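Local coordinates for porin B (Pseudomonas putida, PDB 4GEY), which forms an outer-membrane beta-barrel channel for carbohydrates, probably serving the uptake of sugars such as glucose, at residues 69-74 and 96-101; 100-105 and 118-123; 274-279 and 362-367. The protein carries 2 engineered substitutions. All blocks are in the same frame, centred on the assembly; numbering follows the deposited sequence.

Interaction 1: residues 69-74 and 96-101; sequences SDQFAL and TERSGR. With BGC (beta-D-glucopyranose), chain B; DMU (decyl-beta-D-maltopyranoside), chain N; C8E ((hydroxyethyloxy)tri(ethyloxy)octane), chain I.
Gln71 and Arg98 lie side by side across two antiparallel strands, 66-79 and 89-100, and show how a barrel wall can carry a ligand-binding group. Among the side-chain hydrogen bonds, Arg98 grips a single oxygen with two nitrogens: NE reaches Gln71 OE1 at 2.8 Å and NH2 reaches the same OE1 at 3.2 Å. That oxygen lies in the guanidinium plane at its edge, whereas the amide plane is turned 30° from it. Gln71 sends CG anti to its backbone N (chi1 178°) and stays extended, which carries the amide along the arginine shaft. Trp186 NE1 is a third donor to OE1. The same guanidinium donates from NH2 to O3 of the bound glucose and from NH1 to Gly124 O, and the grip on Gln71 probably helps to set its rotation.

The backbone ladder comes next. Phe72 N meets Glu97 O at 2.9 Å and Glu97 N returns to Phe72 O at 3.1 Å; Asp70 and Ser99 form the other hydrogen-bonded pair, with Asp70 N 2.8 Å from Ser99 O. At the end of the ladder Gly100, with positive phi, has its CA 4.1 Å from that of Ser69.

Apolar contact is modest: Ala73 CB meets Thr96 CG2 at 3.8 Å, while Thr96 OG1 turns to Thr132. On the opposite face, Asp70, Phe72, Glu97 and Ser99 border a detergent chain, and the Phe72 ring meets it edge-on. Neighbouring antiparallel strands with one face to the channel and the other to the membrane, where detergent probably replaces lipid, characterise a porin beta-barrel; Arg98 of the glucose pocket is on the channel face.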
loop_
_atom_site.group_PDB
_atom_site.type_symbol
_atom_site.label_atom_id
_atom_site.label_comp_id
_atom_site.label_asym_id
_atom_site.label_seq_id
_atom_site.Cartn_x
_atom_site.Cartn_y
_atom_site.Cartn_z
ATOM N N SER A 69 1.190 -12.975 10.056
ATOM C CA SER A 69 1.738 -12.785 8.736
ATOM C C SER A 69 2.989 -11.963 8.934
ATOM O O SER A 69 3.034 -11.124 9.830
ATOM C CB SER A 69 0.728 -12.004 7.910
ATOM O OG SER A 69 0.755 -12.419 6.571
ATOM N N ASP A 70 4.014 -12.195 8.125
ATOM C CA ASP A 70 5.231 -11.394 8.246
ATOM C C ASP A 70 6.000 -11.182 6.937
ATOM O O ASP A 70 5.610 -11.679 5.874
ATOM C CB ASP A 70 6.153 -11.930 9.357
ATOM C CG ASP A 70 6.774 -13.293 9.033
ATOM O OD1 ASP A 70 6.594 -13.816 7.913
ATOM O OD2 ASP A 70 7.466 -13.846 9.925
ATOM N N GLN A 71 7.101 -10.447 7.030
ATOM C CA GLN A 71 7.895 -10.115 5.854
ATOM C C GLN A 71 9.330 -9.839 6.258
ATOM O O GLN A 71 9.593 -9.150 7.251
ATOM C CB GLN A 71 7.294 -8.907 5.118
ATOM C CG GLN A 71 8.066 -8.419 3.896
ATOM C CD GLN A 71 7.508 -7.088 3.326
ATOM O OE1 GLN A 71 6.644 -7.074 2.436
ATOM N NE2 GLN A 71 8.010 -5.975 3.841
ATOM N N PHE A 72 10.255 -10.422 5.506
ATOM C CA PHE A 72 11.663 -10.085 5.616
ATOM C C PHE A 72 12.042 -9.338 4.348
ATOM O O PHE A 72 11.562 -9.666 3.262
ATOM C CB PHE A 72 12.513 -11.345 5.740
ATOM C CG PHE A 72 12.552 -11.929 7.130
ATOM C CD1 PHE A 72 13.535 -11.536 8.037
ATOM C CD2 PHE A 72 11.625 -12.892 7.523
ATOM C CE1 PHE A 72 13.585 -12.085 9.324
ATOM C CE2 PHE A 72 11.666 -13.438 8.795
ATOM C CZ PHE A 72 12.652 -13.034 9.699
ATOM N N ALA A 73 12.893 -8.330 4.474
ATOM C CA ALA A 73 13.337 -7.582 3.302
ATOM C C ALA A 73 14.859 -7.413 3.307
ATOM O O ALA A 73 15.425 -6.796 4.206
ATOM C CB ALA A 73 12.632 -6.241 3.234
ATOM N N LEU A 74 15.513 -7.976 2.300
ATOM C CA LEU A 74 16.968 -7.998 2.234
ATOM C C LEU A 74 17.374 -6.988 1.174
ATOM O O LEU A 74 16.909 -7.064 0.041
ATOM C CB LEU A 74 17.430 -9.416 1.879
ATOM C CG LEU A 74 18.869 -9.932 1.977
ATOM C CD1 LEU A 74 19.606 -9.743 0.672
ATOM C CD2 LEU A 74 19.603 -9.246 3.104
ATOM N N THR A 96 12.399 -9.858 -1.047
ATOM C CA THR A 96 11.517 -10.074 0.096
ATOM C C THR A 96 11.027 -11.514 0.138
ATOM O O THR A 96 10.957 -12.182 -0.894
ATOM C CB THR A 96 10.293 -9.098 0.109
ATOM O OG1 THR A 96 9.514 -9.246 -1.085
ATOM C CG2 THR A 96 10.745 -7.657 0.212
ATOM N N GLU A 97 10.742 -12.007 1.339
ATOM C CA GLU A 97 9.907 -13.189 1.487
ATOM C C GLU A 97 8.880 -12.909 2.569
ATOM O O GLU A 97 9.177 -12.269 3.578
ATOM C CB GLU A 97 10.701 -14.468 1.773
ATOM C CG GLU A 97 11.035 -14.701 3.236
ATOM C CD GLU A 97 10.685 -16.106 3.709
ATOM O OE1 GLU A 97 9.518 -16.520 3.524
ATOM O OE2 GLU A 97 11.577 -16.791 4.271
ATOM N N ARG A 98 7.658 -13.363 2.319
ATOM C CA ARG A 98 6.541 -13.149 3.214
ATOM C C ARG A 98 5.988 -14.506 3.613
ATOM O O ARG A 98 6.072 -15.449 2.845
ATOM C CB ARG A 98 5.457 -12.370 2.476
ATOM C CG ARG A 98 5.820 -10.938 2.144
ATOM C CD ARG A 98 4.707 -10.303 1.354
ATOM N NE ARG A 98 4.679 -8.856 1.491
ATOM C CZ ARG A 98 3.608 -8.115 1.240
ATOM N NH1 ARG A 98 2.484 -8.701 0.858
ATOM N NH2 ARG A 98 3.654 -6.800 1.389
ATOM N N SER A 99 5.415 -14.602 4.808
ATOM C CA SER A 99 4.847 -15.856 5.297
ATOM C C SER A 99 3.597 -15.586 6.099
ATOM O O SER A 99 3.470 -14.530 6.721
ATOM C CB SER A 99 5.843 -16.572 6.203
ATOM O OG SER A 99 6.484 -17.617 5.510
ATOM N N GLY A 100 2.678 -16.542 6.108
ATOM C CA GLY A 100 1.567 -16.468 7.031
ATOM C C GLY A 100 0.186 -16.354 6.436
ATOM O O GLY A 100 0.001 -16.440 5.222
ATOM N N ARG A 101 -0.789 -16.152 7.318
ATOM C CA ARG A 101 -2.197 -16.134 6.954
ATOM C C ARG A 101 -2.869 -14.834 7.387
ATOM O O ARG A 101 -2.370 -14.133 8.273
ATOM C CB ARG A 101 -2.911 -17.324 7.601
ATOM C CG ARG A 101 -2.541 -18.677 7.023
ATOM C CD ARG A 101 -3.500 -19.746 7.509
ATOM N NE ARG A 101 -3.324 -20.005 8.935
ATOM C CZ ARG A 101 -4.026 -20.899 9.625
ATOM N NH1 ARG A 101 -4.965 -21.625 9.029
ATOM N NH2 ARG A 101 -3.787 -21.063 10.918
HETATM C C2 BGC B . 0.211 -6.359 0.780
HETATM C C3 BGC B . 0.735 -5.080 0.998
HETATM C C4 BGC B . 1.207 -4.460 -0.238
HETATM C C5 BGC B . 0.120 -4.407 -1.355
HETATM C C6 BGC B . 0.573 -4.059 -2.586
HETATM C C1 BGC B . -0.916 -6.342 -0.115
HETATM O O1 BGC B . -1.360 -7.642 -0.281
HETATM O O2 BGC B . -0.199 -6.925 2.068
HETATM O O3 BGC B . 1.823 -5.183 1.979
HETATM O O4 BGC B . 1.692 -3.181 0.060
HETATM O O5 BGC B . -0.510 -5.796 -1.396
HETATM O O6 BGC B . 1.226 -5.000 -3.371
HETATM C C1 DMU N . -0.709 -20.058 14.780
HETATM C C2 DMU N . -1.488 -21.115 14.183
HETATM C C3 DMU N . -2.788 -21.443 14.814
HETATM C C4 DMU N . -3.599 -20.220 15.318
HETATM O O5 DMU N . -2.658 -19.103 15.806
HETATM C C6 DMU N . -1.453 -18.852 15.061
HETATM O O7 DMU N . -3.624 -22.186 13.892
HETATM O O16 DMU N . -0.664 -17.952 15.838
HETATM C C18 DMU N . -0.682 -16.559 15.581
HETATM C C19 DMU N . 0.020 -15.678 16.641
HETATM C C22 DMU N . 1.550 -15.897 16.856
HETATM C C25 DMU N . 2.273 -14.857 17.707
HETATM C C28 DMU N . 3.173 -13.834 17.044
HETATM C C31 DMU N . 3.648 -12.654 17.871
HETATM O O49 DMU N . 0.428 -19.696 13.892
HETATM O O55 DMU N . -0.658 -22.324 14.054
HETATM C C57 DMU N . -4.406 -20.544 16.354
HETATM O O61 DMU N . -5.172 -19.532 16.917
HETATM C C5 DMU N . -4.921 -23.995 13.174
HETATM C C7 DMU N . -6.152 -23.287 13.008
HETATM C C8 DMU N . -7.057 -23.325 14.186
HETATM C C9 DMU N . -6.384 -23.336 15.611
HETATM O O1 DMU N . -4.835 -23.436 15.528
HETATM C C10 DMU N . -4.105 -23.457 14.258
HETATM O O2 DMU N . -7.985 -22.271 14.116
HETATM O O3 DMU N . -4.145 -24.011 11.919
HETATM O O4 DMU N . -6.816 -23.864 11.849
HETATM C C11 DMU N . -6.857 -24.318 16.365
HETATM O O6 DMU N . -8.203 -24.291 16.675
HETATM C C2 C8E I . 9.595 -17.554 7.880
HETATM C C3 C8E I . 8.376 -17.375 8.782
HETATM C C4 C8E I . 8.317 -18.421 9.899
HETATM C C5 C8E I . 8.017 -17.766 11.248
HETATM C C6 C8E I . 9.295 -17.470 12.029
HETATM C C7 C8E I . 9.339 -16.027 12.532
HETATM C C8 C8E I . 10.648 -15.723 13.262
HETATM O O9 C8E I . 11.064 -14.377 13.092
HETATM C C10 C8E I . 10.866 -13.541 14.223
HETATM C C11 C8E I . 11.656 -12.232 14.058
HETATM O O12 C8E I . 11.361 -11.277 15.071
HETATM C C13 C8E I . 12.306 -10.218 15.153
HETATM C C14 C8E I . 12.289 -9.533 16.523
#

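Interaction 2: residues 100-105 and 118-123; sequences GRNLSN and SVQEVW. With BGC (beta-D-glucopyranose), chain B; DMU (decyl-beta-D-maltopyranoside), chain N.
Trp123 lays one face of its indole against Asn102, whose CB sits 3.8 Å from the centroid of the five-membered ring in a CH-pi contact only 17° off the ring normal. Asn105 ND2 comes over the same ring system, 3.4 Å from Trp123 CH2, its amide steeply turned against the indole. In the ring plane, Trp123 NE1 makes a weak hydrogen bond to Gly100 O.

Asn102 is the second centre. A chi1 of -170° turns its amide away from its own N and beside its carbonyl carbon. The two ends of that amide serve different partners: ND2 donates to Ser118 OG at 3.0 Å, while OD1 accepts from Ser104 N at 2.8 Å and makes Asn102 the N-cap of helix 103-108. Ser118 OG in turn accepts from Gln120 N, an ST turn. These residues belong to the long connection between strands 89-100 and 129-140, whose type I turn from Gln120 to Trp123 presents the carbonyls of Glu121 and Trp123 to glucose hydroxyls, lining the sugar site of the porin channel.

Gln120 supplies the other amide, passing Asn102 in the opposite direction with the two planes 78° apart. Its OE1 takes the nearly straight bond from Leu103 N, and NE2 donates weakly to Arg101 O. Beyond them Ser104 OG, hydrogen-bonded also to Gln115, accepts from Val119 N at 3.1 Å, and Leu103 CB rests 3.6 Å from Val119 CG2.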
loop_
_atom_site.group_PDB
_atom_site.type_symbol
_atom_site.label_atom_id
_atom_site.label_comp_id
_atom_site.label_asym_id
_atom_site.label_seq_id
_atom_site.Cartn_x
_atom_site.Cartn_y
_atom_site.Cartn_z
ATOM N N GLY A 100 2.678 -16.542 6.108
ATOM C CA GLY A 100 1.567 -16.468 7.031
ATOM C C GLY A 100 0.186 -16.354 6.436
ATOM O O GLY A 100 0.001 -16.440 5.222
ATOM N N ARG A 101 -0.789 -16.152 7.318
ATOM C CA ARG A 101 -2.197 -16.134 6.954
ATOM C C ARG A 101 -2.869 -14.834 7.387
ATOM O O ARG A 101 -2.370 -14.133 8.273
ATOM C CB ARG A 101 -2.911 -17.324 7.601
ATOM C CG ARG A 101 -2.541 -18.677 7.023
ATOM C CD ARG A 101 -3.500 -19.746 7.509
ATOM N NE ARG A 101 -3.324 -20.005 8.935
ATOM C CZ ARG A 101 -4.026 -20.899 9.625
ATOM N NH1 ARG A 101 -4.965 -21.625 9.029
ATOM N NH2 ARG A 101 -3.787 -21.063 10.918
ATOM N N ASN A 102 -4.014 -14.536 6.772
ATOM C CA ASN A 102 -4.716 -13.270 6.965
ATOM C C ASN A 102 -6.090 -13.456 7.588
ATOM O O ASN A 102 -6.943 -14.135 7.014
ATOM C CB ASN A 102 -4.899 -12.561 5.621
ATOM C CG ASN A 102 -5.412 -11.136 5.775
ATOM O OD1 ASN A 102 -5.935 -10.757 6.828
ATOM N ND2 ASN A 102 -5.233 -10.325 4.730
ATOM N N LEU A 103 -6.312 -12.807 8.732
ATOM C CA LEU A 103 -7.620 -12.796 9.405
ATOM C C LEU A 103 -8.778 -12.362 8.505
ATOM O O LEU A 103 -9.869 -12.945 8.570
ATOM C CB LEU A 103 -7.588 -11.866 10.616
ATOM C CG LEU A 103 -8.070 -12.421 11.955
ATOM C CD1 LEU A 103 -8.897 -11.375 12.697
ATOM C CD2 LEU A 103 -8.817 -13.731 11.800
ATOM N N SER A 104 -8.536 -11.332 7.692
ATOM C CA SER A 104 -9.533 -10.809 6.770
ATOM C C SER A 104 -10.162 -11.904 5.899
ATOM O O SER A 104 -11.375 -11.917 5.665
ATOM C CB SER A 104 -8.936 -9.710 5.878
ATOM O OG SER A 104 -8.860 -8.471 6.555
ATOM N N ASN A 105 -9.342 -12.831 5.426
ATOM C CA ASN A 105 -9.881 -13.947 4.670
ATOM C C ASN A 105 -10.520 -14.996 5.563
ATOM O O ASN A 105 -11.627 -15.463 5.300
ATOM C CB ASN A 105 -8.781 -14.575 3.834
ATOM C CG ASN A 105 -8.246 -13.626 2.802
ATOM O OD1 ASN A 105 -9.000 -12.844 2.214
ATOM N ND2 ASN A 105 -6.941 -13.666 2.585
ATOM N N SER A 118 -7.652 -4.764 4.534
ATOM C CA SER A 118 -7.086 -5.959 5.137
ATOM C C SER A 118 -6.538 -5.590 6.500
ATOM O O SER A 118 -5.924 -4.528 6.668
ATOM C CB SER A 118 -5.961 -6.514 4.259
ATOM O OG SER A 118 -5.114 -7.367 5.006
ATOM N N VAL A 119 -6.754 -6.459 7.479
ATOM C CA VAL A 119 -6.353 -6.154 8.847
ATOM C C VAL A 119 -4.903 -6.528 9.103
ATOM O O VAL A 119 -4.391 -6.356 10.208
ATOM C CB VAL A 119 -7.263 -6.847 9.870
ATOM C CG1 VAL A 119 -8.675 -6.391 9.656
ATOM C CG2 VAL A 119 -7.169 -8.364 9.739
ATOM N N GLN A 120 -4.245 -7.042 8.071
ATOM C CA GLN A 120 -2.827 -7.348 8.166
ATOM C C GLN A 120 -2.149 -6.928 6.871
ATOM O O GLN A 120 -1.910 -7.771 5.999
ATOM C CB GLN A 120 -2.604 -8.841 8.425
ATOM C CG GLN A 120 -3.016 -9.298 9.799
ATOM C CD GLN A 120 -3.256 -10.811 9.878
ATOM O OE1 GLN A 120 -4.391 -11.284 9.703
ATOM N NE2 GLN A 120 -2.192 -11.571 10.148
ATOM N N GLU A 121 -1.833 -5.634 6.756
ATOM C CA GLU A 121 -1.293 -5.069 5.508
ATOM C C GLU A 121 -0.124 -5.873 4.962
ATOM O O GLU A 121 0.080 -5.936 3.767
ATOM C CB GLU A 121 -0.851 -3.604 5.682
ATOM C CG GLU A 121 0.322 -3.368 6.660
ATOM C CD GLU A 121 1.700 -3.539 6.023
ATOM O OE1 GLU A 121 2.718 -3.542 6.754
ATOM O OE2 GLU A 121 1.784 -3.639 4.783
ATOM N N VAL A 122 0.664 -6.486 5.827
ATOM C CA VAL A 122 1.865 -7.118 5.324
ATOM C C VAL A 122 1.578 -8.415 4.539
ATOM O O VAL A 122 2.448 -8.911 3.819
ATOM C CB VAL A 122 2.883 -7.338 6.435
ATOM C CG1 VAL A 122 2.565 -8.625 7.192
ATOM C CG2 VAL A 122 4.267 -7.362 5.846
ATOM N N TRP A 123 0.361 -8.950 4.670
ATOM C CA TRP A 123 -0.019 -10.166 3.951
ATOM C C TRP A 123 -0.401 -9.899 2.489
ATOM O O TRP A 123 -1.131 -8.950 2.187
ATOM C CB TRP A 123 -1.204 -10.856 4.617
ATOM C CG TRP A 123 -1.595 -12.138 3.911
ATOM C CD1 TRP A 123 -1.142 -13.397 4.192
ATOM C CD2 TRP A 123 -2.507 -12.290 2.809
ATOM N NE1 TRP A 123 -1.708 -14.315 3.344
ATOM C CE2 TRP A 123 -2.550 -13.664 2.484
ATOM C CE3 TRP A 123 -3.287 -11.401 2.064
ATOM C CZ2 TRP A 123 -3.339 -14.168 1.450
ATOM C CZ3 TRP A 123 -4.075 -11.911 1.031
ATOM C CH2 TRP A 123 -4.096 -13.272 0.740
HETATM C C2 BGC B . 0.211 -6.359 0.780
HETATM C C3 BGC B . 0.735 -5.080 0.998
HETATM C C4 BGC B . 1.207 -4.460 -0.238
HETATM C C5 BGC B . 0.120 -4.407 -1.355
HETATM C C6 BGC B . 0.573 -4.059 -2.586
HETATM C C1 BGC B . -0.916 -6.342 -0.115
HETATM O O1 BGC B . -1.360 -7.642 -0.281
HETATM O O2 BGC B . -0.199 -6.925 2.068
HETATM O O3 BGC B . 1.823 -5.183 1.979
HETATM O O4 BGC B . 1.692 -3.181 0.060
HETATM O O5 BGC B . -0.510 -5.796 -1.396
HETATM O O6 BGC B . 1.226 -5.000 -3.371
HETATM C C1 DMU N . -0.709 -20.058 14.780
HETATM C C2 DMU N . -1.488 -21.115 14.183
HETATM C C3 DMU N . -2.788 -21.443 14.814
HETATM C C4 DMU N . -3.599 -20.220 15.318
HETATM O O5 DMU N . -2.658 -19.103 15.806
HETATM C C6 DMU N . -1.453 -18.852 15.061
HETATM O O7 DMU N . -3.624 -22.186 13.892
HETATM O O16 DMU N . -0.664 -17.952 15.838
HETATM C C18 DMU N . -0.682 -16.559 15.581
HETATM C C19 DMU N . 0.020 -15.678 16.641
HETATM C C22 DMU N . 1.550 -15.897 16.856
HETATM C C25 DMU N . 2.273 -14.857 17.707
HETATM C C28 DMU N . 3.173 -13.834 17.044
HETATM C C31 DMU N . 3.648 -12.654 17.871
HETATM O O49 DMU N . 0.428 -19.696 13.892
HETATM O O55 DMU N . -0.658 -22.324 14.054
HETATM C C57 DMU N . -4.406 -20.544 16.354
HETATM O O61 DMU N . -5.172 -19.532 16.917
HETATM C C5 DMU N . -4.921 -23.995 13.174
HETATM C C7 DMU N . -6.152 -23.287 13.008
HETATM C C8 DMU N . -7.057 -23.325 14.186
HETATM C C9 DMU N . -6.384 -23.336 15.611
HETATM O O1 DMU N . -4.835 -23.436 15.528
HETATM C C10 DMU N . -4.105 -23.457 14.258
HETATM O O2 DMU N . -7.985 -22.271 14.116
HETATM O O3 DMU N . -4.145 -24.011 11.919
HETATM O O4 DMU N . -6.816 -23.864 11.849
HETATM C C11 DMU N . -6.857 -24.318 16.365
HETATM O O6 DMU N . -8.203 -24.291 16.675
#

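Interaction 3: residues 274-279 and 362-367; sequences PQALTG and KKRAEL
The guanidinium of Arg364 turns its edge to the amide of Gln275, with OE1 close to the guanidinium plane, but the amide answers with a face: both arginine nitrogens approach OE1 from the same side of the carbonyl plane and well above it. Arg364 NH2 and NE both donate hydrogen bonds to Gln275 OE1, at 2.8 Å and 3.0 Å, a side-on grip on one oxygen, with the two flat groups 42° apart. This is a contact between two loops of the porin barrel, a short, weakly bonded helix 275-278 before strand 282-298 against helix 359-372 in the connection from strand 347-357 to 388-399. Long connections of porin barrels are extracellular, and these two probably are as well.

Arg364 reaches across with an extended chain, chi1 of 177° setting CG beside its carbonyl carbon, whereas Gln275 bends at chi2 (77°), which brings OE1 to the arginine. The other end of the glutamine amide is also held, NE2 donating to Glu280 O, and both side chains touch Phe282 of the adjoining strand.

Beside this polar pair lies an apolar patch built round Leu367. Ala276 CB fits against Leu367 CB at 3.5 Å and also meets the aliphatic CG of Arg364. Leu277 crosses Leu367 at about a right angle, CD2 4.1 Å from CG. Tyr267 also packs on Pro274 and Leu367, and Pro274 CB rests 3.8 Å from Leu367 CD2.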
loop_
_atom_site.group_PDB
_atom_site.type_symbol
_atom_site.label_atom_id
_atom_site.label_comp_id
_atom_site.label_asym_id
_atom_site.label_seq_id
_atom_site.Cartn_x
_atom_site.Cartn_y
_atom_site.Cartn_z
ATOM N N PRO A 274 -27.306 -5.636 -20.345
ATOM C CA PRO A 274 -26.755 -5.986 -19.030
ATOM C C PRO A 274 -26.229 -7.414 -19.055
ATOM O O PRO A 274 -27.010 -8.328 -19.294
ATOM C CB PRO A 274 -27.971 -5.865 -18.101
ATOM C CG PRO A 274 -28.941 -4.978 -18.841
ATOM C CD PRO A 274 -28.748 -5.335 -20.279
ATOM N N GLN A 275 -24.937 -7.608 -18.818
ATOM C CA GLN A 275 -24.344 -8.938 -18.976
ATOM C C GLN A 275 -24.916 -10.003 -18.016
ATOM O O GLN A 275 -24.845 -11.202 -18.296
ATOM C CB GLN A 275 -22.808 -8.877 -18.913
ATOM C CG GLN A 275 -22.212 -9.215 -17.579
ATOM C CD GLN A 275 -22.192 -10.705 -17.260
ATOM O OE1 GLN A 275 -22.650 -11.115 -16.195
ATOM N NE2 GLN A 275 -21.689 -11.517 -18.184
ATOM N N ALA A 276 -25.462 -9.566 -16.885
ATOM C CA ALA A 276 -26.096 -10.474 -15.934
ATOM C C ALA A 276 -27.283 -11.191 -16.567
ATOM O O ALA A 276 -27.660 -12.278 -16.129
ATOM C CB ALA A 276 -26.554 -9.711 -14.714
ATOM N N LEU A 277 -27.876 -10.572 -17.589
ATOM C CA LEU A 277 -29.007 -11.158 -18.295
ATOM C C LEU A 277 -28.577 -12.034 -19.459
ATOM O O LEU A 277 -29.330 -12.903 -19.889
ATOM C CB LEU A 277 -29.931 -10.071 -18.832
ATOM C CG LEU A 277 -30.621 -9.154 -17.831
ATOM C CD1 LEU A 277 -31.571 -8.225 -18.553
ATOM C CD2 LEU A 277 -31.353 -9.970 -16.778
ATOM N N THR A 278 -27.380 -11.805 -19.984
ATOM C CA THR A 278 -27.001 -12.485 -21.215
ATOM C C THR A 278 -25.977 -13.585 -21.014
ATOM O O THR A 278 -26.032 -14.610 -21.679
ATOM C CB THR A 278 -26.503 -11.498 -22.305
ATOM O OG1 THR A 278 -25.090 -11.285 -22.180
ATOM C CG2 THR A 278 -27.245 -10.177 -22.202
ATOM N N GLY A 279 -25.037 -13.366 -20.106
ATOM C CA GLY A 279 -23.974 -14.328 -19.893
ATOM C C GLY A 279 -22.930 -14.236 -20.987
ATOM O O GLY A 279 -22.042 -15.088 -21.085
ATOM N N LYS A 362 -22.995 -3.418 -7.946
ATOM C CA LYS A 362 -24.102 -3.835 -7.110
ATOM C C LYS A 362 -25.334 -4.120 -7.965
ATOM O O LYS A 362 -26.007 -5.129 -7.749
ATOM C CB LYS A 362 -24.392 -2.773 -6.050
ATOM C CG LYS A 362 -25.646 -3.025 -5.226
ATOM C CD LYS A 362 -26.454 -1.737 -5.074
ATOM C CE LYS A 362 -27.925 -2.019 -4.770
ATOM N NZ LYS A 362 -28.791 -0.824 -5.024
ATOM N N LYS A 363 -25.613 -3.246 -8.937
ATOM C CA LYS A 363 -26.774 -3.411 -9.821
ATOM C C LYS A 363 -26.702 -4.733 -10.570
ATOM O O LYS A 363 -27.713 -5.437 -10.718
ATOM C CB LYS A 363 -26.900 -2.257 -10.825
ATOM C CG LYS A 363 -27.678 -1.036 -10.321
ATOM N N ARG A 364 -25.499 -5.069 -11.030
ATOM C CA ARG A 364 -25.270 -6.325 -11.723
ATOM C C ARG A 364 -25.589 -7.502 -10.808
ATOM O O ARG A 364 -26.152 -8.521 -11.245
ATOM C CB ARG A 364 -23.822 -6.424 -12.203
ATOM C CG ARG A 364 -23.522 -7.755 -12.865
ATOM C CD ARG A 364 -22.190 -7.798 -13.588
ATOM N NE ARG A 364 -21.929 -9.163 -14.044
ATOM C CZ ARG A 364 -21.432 -10.125 -13.265
ATOM N NH1 ARG A 364 -21.113 -9.866 -12.004
ATOM N NH2 ARG A 364 -21.246 -11.345 -13.748
ATOM N N ALA A 365 -25.220 -7.360 -9.537
ATOM C CA ALA A 365 -25.440 -8.423 -8.576
ATOM C C ALA A 365 -26.934 -8.627 -8.330
ATOM O O ALA A 365 -27.412 -9.762 -8.238
ATOM C CB ALA A 365 -24.727 -8.114 -7.277
ATOM N N GLU A 366 -27.661 -7.517 -8.217
ATOM C CA GLU A 366 -29.092 -7.575 -7.964
ATOM C C GLU A 366 -29.764 -8.329 -9.102
ATOM O O GLU A 366 -30.665 -9.144 -8.890
ATOM C CB GLU A 366 -29.663 -6.169 -7.822
ATOM C CG GLU A 366 -29.764 -5.686 -6.394
ATOM C CD GLU A 366 -30.023 -4.198 -6.300
ATOM O OE1 GLU A 366 -29.789 -3.483 -7.299
ATOM O OE2 GLU A 366 -30.453 -3.738 -5.219
ATOM N N LEU A 367 -29.279 -8.064 -10.309
ATOM C CA LEU A 367 -29.719 -8.760 -11.505
ATOM C C LEU A 367 -29.456 -10.260 -11.452
ATOM O O LEU A 367 -30.344 -11.057 -11.769
ATOM C CB LEU A 367 -29.021 -8.164 -12.716
ATOM C CG LEU A 367 -29.927 -7.535 -13.766
ATOM C CD1 LEU A 367 -31.113 -6.852 -13.099
ATOM C CD2 LEU A 367 -29.100 -6.547 -14.574
#

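Interactions 1 and 2 are neighbours: they share Gly100 and Arg101, where strand 89-100 runs on toward helix 103-108, and Arg98 and Ser69 of the former touch Val122 and Trp123 of the latter. Together they bring a wall side chain and loop carbonyls to one glucose. Their means differ, since 69-74 with 96-101 rests on a regular backbone ladder, whereas 100-105 with 118-123, the more buried of the two, relies on carboxamides, serines and an indole face. Interaction 3 lies at the surface, its centre about 39 Å and about 31 Å from those of interactions 1 and 2, and joins two loop helices. It reuses the arginine-to-glutamine grip of interaction 1, but far from the bound glucose, and with both nitrogens well above the amide plane.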